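Local atomic coordinates of 4-hydroxyphenylpyruvate dioxygenase (Pseudomonas putida, PDB entry 5HMQ), a protein that catalyses the metal-dependent dehydration of 3-dehydroshikimate to protocatechuate, a step shared by the quinate and shikimate degradation pathways. Residues Leu301-Asp306 with Glu596-Glu601; His354-Phe357 with Pro362-Cys365. One frame throughout, in Å; residues are numbered along the deposited sequence.

Interaction 1 of 2, residues Leu301-Asp306 with Glu596-Glu601. With MG (magnesium ion), chain L.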
loop_
_atom_site.group_PDB
_atom_site.type_symbol
_atom_site.label_atom_id
_atom_site.label_comp_id
_atom_site.label_asym_id
_atom_site.label_seq_id
_atom_site.Cartn_x
_atom_site.Cartn_y
_atom_site.Cartn_z
ATOM N N LEU C 301 12.797 -9.377 24.759
ATOM C CA LEU C 301 12.884 -9.006 23.356
ATOM C C LEU C 301 13.850 -9.952 22.660
ATOM O O LEU C 301 14.907 -10.283 23.206
ATOM C CB LEU C 301 13.361 -7.560 23.200
ATOM C CG LEU C 301 12.536 -6.456 23.866
ATOM C CD1 LEU C 301 13.169 -5.095 23.618
ATOM C CD2 LEU C 301 11.104 -6.471 23.359
ATOM N N GLU C 302 13.474 -10.410 21.469
ATOM C CA GLU C 302 14.310 -11.293 20.665
ATOM C C GLU C 302 14.720 -10.563 19.392
ATOM O O GLU C 302 13.863 -10.176 18.591
ATOM C CB GLU C 302 13.584 -12.596 20.328
ATOM C CG GLU C 302 14.446 -13.589 19.558
ATOM C CD GLU C 302 13.704 -14.862 19.181
ATOM O OE1 GLU C 302 12.508 -14.986 19.521
ATOM O OE2 GLU C 302 14.321 -15.739 18.540
ATOM N N PHE C 303 16.023 -10.375 19.212
ATOM C CA PHE C 303 16.563 -9.703 18.039
ATOM C C PHE C 303 17.177 -10.715 17.084
ATOM O O PHE C 303 17.856 -11.656 17.507
ATOM C CB PHE C 303 17.617 -8.662 18.428
ATOM C CG PHE C 303 17.045 -7.391 18.987
ATOM C CD1 PHE C 303 16.796 -7.260 20.344
ATOM C CD2 PHE C 303 16.765 -6.320 18.152
ATOM C CE1 PHE C 303 16.272 -6.084 20.855
ATOM C CE2 PHE C 303 16.244 -5.144 18.655
ATOM C CZ PHE C 303 15.996 -5.024 20.010
ATOM N N ALA C 304 16.934 -10.514 15.791
ATOM C CA ALA C 304 17.509 -11.347 14.745
ATOM C C ALA C 304 18.769 -10.669 14.228
ATOM O O ALA C 304 18.708 -9.548 13.711
ATOM C CB ALA C 304 16.512 -11.569 13.608
ATOM N N VAL C 305 19.906 -11.348 14.369
ATOM C CA VAL C 305 21.214 -10.797 14.033
ATOM C C VAL C 305 22.106 -11.930 13.542
ATOM O O VAL C 305 21.789 -13.110 13.695
ATOM C CB VAL C 305 21.882 -10.097 15.242
ATOM C CG1 VAL C 305 21.186 -8.786 15.579
ATOM C CG2 VAL C 305 21.885 -11.026 16.450
ATOM N N ASP C 306 23.238 -11.562 12.951
ATOM C CA ASP C 306 24.332 -12.490 12.725
ATOM C C ASP C 306 25.399 -12.247 13.792
ATOM O O ASP C 306 25.219 -11.433 14.702
ATOM C CB ASP C 306 24.872 -12.362 11.295
ATOM C CG ASP C 306 25.474 -10.995 10.994
ATOM O OD1 ASP C 306 25.622 -10.167 11.916
ATOM O OD2 ASP C 306 25.796 -10.748 9.810
ATOM N N GLU C 596 21.266 2.723 11.560
ATOM C CA GLU C 596 20.222 3.312 10.722
ATOM C C GLU C 596 18.875 2.606 10.868
ATOM O O GLU C 596 18.065 2.605 9.937
ATOM C CB GLU C 596 20.650 3.348 9.250
ATOM C CG GLU C 596 22.039 3.935 9.012
ATOM C CD GLU C 596 22.088 5.453 9.146
ATOM O OE1 GLU C 596 21.074 6.057 9.547
ATOM O OE2 GLU C 596 23.146 6.038 8.846
ATOM N N ARG C 597 18.609 2.015 12.032
ATOM C CA ARG C 597 17.300 1.433 12.303
ATOM C C ARG C 597 16.718 2.005 13.587
ATOM O O ARG C 597 16.405 3.198 13.664
ATOM C CB ARG C 597 17.384 -0.091 12.411
ATOM C CG ARG C 597 18.476 -0.711 11.580
ATOM C CD ARG C 597 17.917 -1.612 10.504
ATOM N NE ARG C 597 18.980 -2.102 9.633
ATOM C CZ ARG C 597 18.781 -2.848 8.552
ATOM N NH1 ARG C 597 17.550 -3.196 8.203
ATOM N NH2 ARG C 597 19.812 -3.245 7.821
ATOM N N PHE C 598 16.579 1.156 14.598
ATOM C CA PHE C 598 16.023 1.573 15.874
ATOM C C PHE C 598 17.069 2.289 16.718
ATOM O O PHE C 598 18.274 2.040 16.605
ATOM C CB PHE C 598 15.486 0.361 16.636
ATOM C CG PHE C 598 16.436 -0.806 16.668
ATOM C CD1 PHE C 598 17.429 -0.890 17.632
ATOM C CD2 PHE C 598 16.333 -1.823 15.731
ATOM C CE1 PHE C 598 18.302 -1.964 17.659
ATOM C CE2 PHE C 598 17.202 -2.898 15.752
ATOM C CZ PHE C 598 18.188 -2.968 16.717
ATOM N N PHE C 599 16.593 3.192 17.567
ATOM C CA PHE C 599 17.411 3.829 18.585
ATOM C C PHE C 599 16.822 3.510 19.952
ATOM O O PHE C 599 15.770 2.878 20.068
ATOM C CB PHE C 599 17.509 5.348 18.365
ATOM C CG PHE C 599 16.180 6.055 18.331
ATOM C CD1 PHE C 599 15.460 6.154 17.150
ATOM C CD2 PHE C 599 15.670 6.655 19.472
ATOM C CE1 PHE C 599 14.244 6.814 17.113
ATOM C CE2 PHE C 599 14.457 7.322 19.441
ATOM C CZ PHE C 599 13.743 7.400 18.261
ATOM N N PHE C 600 17.519 3.937 20.999
ATOM C CA PHE C 600 17.088 3.672 22.361
ATOM C C PHE C 600 16.773 4.977 23.075
ATOM O O PHE C 600 17.227 6.056 22.682
ATOM C CB PHE C 600 18.148 2.886 23.139
ATOM C CG PHE C 600 18.383 1.503 22.606
ATOM C CD1 PHE C 600 19.355 1.272 21.651
ATOM C CD2 PHE C 600 17.624 0.436 23.055
ATOM C CE1 PHE C 600 19.573 -0.000 21.157
ATOM C CE2 PHE C 600 17.837 -0.840 22.564
ATOM C CZ PHE C 600 18.812 -1.057 21.613
ATOM N N GLU C 601 15.981 4.862 24.138
ATOM C CA GLU C 601 15.552 6.001 24.930
ATOM C C GLU C 601 15.604 5.626 26.401
ATOM O O GLU C 601 15.217 4.516 26.780
ATOM C CB GLU C 601 14.133 6.447 24.548
ATOM C CG GLU C 601 13.584 7.583 25.396
ATOM C CD GLU C 601 12.156 7.947 25.036
ATOM O OE1 GLU C 601 11.510 7.166 24.306
ATOM O OE2 GLU C 601 11.677 9.012 25.485
HETATM MG MG MG L . 9.435 7.326 23.342
HETATM O O HOH W 1 8.972 8.733 24.791
HETATM O O HOH W 2 7.310 7.499 22.303
HETATM O O HOH W 3 9.918 8.920 22.112
#

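Interaction 2 of 2, residues His354-Phe357 with Pro362-Cys365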
loop_
_atom_site.group_PDB
_atom_site.type_symbol
_atom_site.label_atom_id
_atom_site.label_comp_id
_atom_site.label_asym_id
_atom_site.label_seq_id
_atom_site.Cartn_x
_atom_site.Cartn_y
_atom_site.Cartn_z
ATOM N N HIS C 354 17.161 -16.468 11.557
ATOM C CA HIS C 354 18.071 -16.214 10.443
ATOM C C HIS C 354 17.318 -15.735 9.208
ATOM O O HIS C 354 17.768 -14.811 8.520
ATOM C CB HIS C 354 18.881 -17.472 10.127
ATOM C CG HIS C 354 19.958 -17.258 9.109
ATOM N ND1 HIS C 354 20.497 -18.287 8.367
ATOM C CD2 HIS C 354 20.600 -16.132 8.711
ATOM C CE1 HIS C 354 21.421 -17.805 7.554
ATOM N NE2 HIS C 354 21.503 -16.500 7.744
ATOM N N ASN C 355 16.178 -16.357 8.902
ATOM C CA ASN C 355 15.343 -15.871 7.808
ATOM C C ASN C 355 14.927 -14.425 8.044
ATOM O O ASN C 355 14.994 -13.589 7.133
ATOM C CB ASN C 355 14.113 -16.766 7.645
ATOM C CG ASN C 355 14.461 -18.155 7.145
ATOM O OD1 ASN C 355 15.547 -18.381 6.611
ATOM N ND2 ASN C 355 13.541 -19.095 7.321
ATOM N N PHE C 356 14.505 -14.110 9.272
ATOM C CA PHE C 356 14.082 -12.751 9.592
ATOM C C PHE C 356 15.234 -11.765 9.445
ATOM O O PHE C 356 15.043 -10.647 8.953
ATOM C CB PHE C 356 13.514 -12.709 11.011
ATOM C CG PHE C 356 12.517 -11.610 11.237
ATOM C CD1 PHE C 356 12.938 -10.342 11.602
ATOM C CD2 PHE C 356 11.163 -11.844 11.085
ATOM C CE1 PHE C 356 12.024 -9.328 11.815
ATOM C CE2 PHE C 356 10.243 -10.834 11.293
ATOM C CZ PHE C 356 10.674 -9.575 11.658
ATOM N N PHE C 357 16.438 -12.165 9.861
ATOM C CA PHE C 357 17.600 -11.295 9.709
ATOM C C PHE C 357 17.928 -11.063 8.239
ATOM O O PHE C 357 18.228 -9.935 7.834
ATOM C CB PHE C 357 18.800 -11.889 10.445
ATOM C CG PHE C 357 20.096 -11.179 10.166
ATOM C CD1 PHE C 357 20.330 -9.909 10.669
ATOM C CD2 PHE C 357 21.083 -11.786 9.405
ATOM C CE1 PHE C 357 21.523 -9.252 10.414
ATOM C CE2 PHE C 357 22.279 -11.138 9.147
ATOM C CZ PHE C 357 22.501 -9.868 9.652
ATOM N N PRO C 362 19.256 -6.460 10.941
ATOM C CA PRO C 362 19.127 -6.481 12.407
ATOM C C PRO C 362 17.805 -5.861 12.827
ATOM O O PRO C 362 17.512 -4.707 12.510
ATOM C CB PRO C 362 20.330 -5.659 12.884
ATOM C CG PRO C 362 20.713 -4.818 11.717
ATOM C CD PRO C 362 20.354 -5.591 10.486
ATOM N N SER C 363 17.004 -6.637 13.548
ATOM C CA SER C 363 15.616 -6.260 13.774
ATOM C C SER C 363 15.051 -7.061 14.936
ATOM O O SER C 363 15.628 -8.062 15.371
ATOM C CB SER C 363 14.781 -6.490 12.512
ATOM O OG SER C 363 14.955 -7.816 12.042
ATOM N N LEU C 364 13.903 -6.607 15.429
ATOM C CA LEU C 364 13.161 -7.341 16.447
ATOM C C LEU C 364 12.294 -8.383 15.753
ATOM O O LEU C 364 11.330 -8.040 15.060
ATOM C CB LEU C 364 12.308 -6.396 17.284
ATOM C CG LEU C 364 11.560 -7.036 18.456
ATOM C CD1 LEU C 364 12.531 -7.427 19.556
ATOM C CD2 LEU C 364 10.488 -6.104 18.992
ATOM N N CYS C 365 12.639 -9.655 15.926
ATOM C CA CYS C 365 11.895 -10.729 15.290
ATOM C C CYS C 365 10.822 -11.322 16.191
ATOM O O CYS C 365 9.971 -12.068 15.698
ATOM C CB CYS C 365 12.847 -11.839 14.830
ATOM S SG CYS C 365 13.705 -12.705 16.159
#

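Interaction 1 of 2, residues Leu301-Asp306 with Glu596-Glu601
F303 and F598 make a buried aromatic contact between the two sheets of the C-terminal, dioxygenase-like half of the protein, joining strand 295-304 to segment 596-601, on strand 599-606 of the second sheet. The side chains approach from opposite directions, and CE2 of F303 comes over one face of the F598 ring, 3.5 Å from CZ of F598. The rings are inclined to each other, with planes at 48° and centroids 5.2 Å apart. CG of F598 sits between its own backbone N and carbonyl carbon (chi1 47°), which raises the ring toward F303. L313 of helix 307-319 touches both phenylalanines, and I524 of strand 520-528 packs on F303. The contact thus bridges two VOC (glyoxalase-type) modules, the first carrying F303 and the second carrying a magnesium site separate from the catalytic metal of the N-terminal barrel. Three residues past F598, the extended side chain of E601 binds this magnesium through OE1 at 2.3 Å; H445, H523 and three waters complete the shell. Its other oxygen, OE2, accepts a hydrogen bond from one of those waters at 2.8 Å and is also bonded to H588, two contacts that restrain the rotation of the carboxylate.

Interaction 2 of 2, residues His354-Phe357 with Pro362-Cys365
Both phenylalanines of the helical segment carry CG opposite the backbone N, F356 with chi1 -154° and F357 with chi1 171°, which extends both rings away from that nitrogen. Their successive positions on the helix, where CB of F356 points toward the strand and that of F357 does not, direct them to different parts of 362-365. F356 reaches the strand itself. Over one face of its ring lies CB of C365, 3.8 Å from the centroid and 23° off the normal, a CH-pi contact displaced toward the rim; the same CB is 3.6 Å from CD1 of F356. The hydroxyl of S363 approaches differently, lying in the ring plane at the edge, with OG 3.3 Å from CD1 of F356. An oxygen placed there faces the slightly positive rim of the ring, and it is also hydrogen-bonded to the carbonyl of G361, so the serine ties back to the turn while meeting the aromatic edge. The carbonyl of L364 comes in obliquely, its O 3.6 Å from CE1 of F356.

F357 covers the start of the segment. Its CD1 lies 3.6 Å from N of P362, and its CE1 is 3.8 Å from CD of P362, so its CD1-CE1 bond lies next to the proline where the chain turns into the strand. The P362 side chain crosses that of F357 at a slant, and R597 touches the proline from outside the contact. No hydrogen bond joins the two segments directly; van der Waals, CH-pi and oxygen-to-ring contacts do. On the helix, N355 ND2 bonds to N36 of the second subunit, at the dimer interface. Helix 352-360 here links strand 341-346 to strand 363-371 within the VOC fold, built of beta-alpha-beta-beta-beta units.

In the fold
Interactions 1 and 2 lie with their centres about 9 Å apart and share a sheet, for strands 295-304 and 363-371 are antiparallel neighbours. Two probable backbone hydrogen bonds join them: N of A304 to O of S363 at 2.8 Å, and N of C365 to O of E302 at 3.0 Å. CZ of F357 packs 3.4 Å from OD2 of D306. F356 and F357 also touch A304, so the helix lies against the strand from which F303 reaches the second module. The L364 side chain is about 11 Å from that of H523, a magnesium ligand, and the F598 side chain about 6 Å from it. Both contacts lie apart from the dehydratase metal site in the N-terminal barrel.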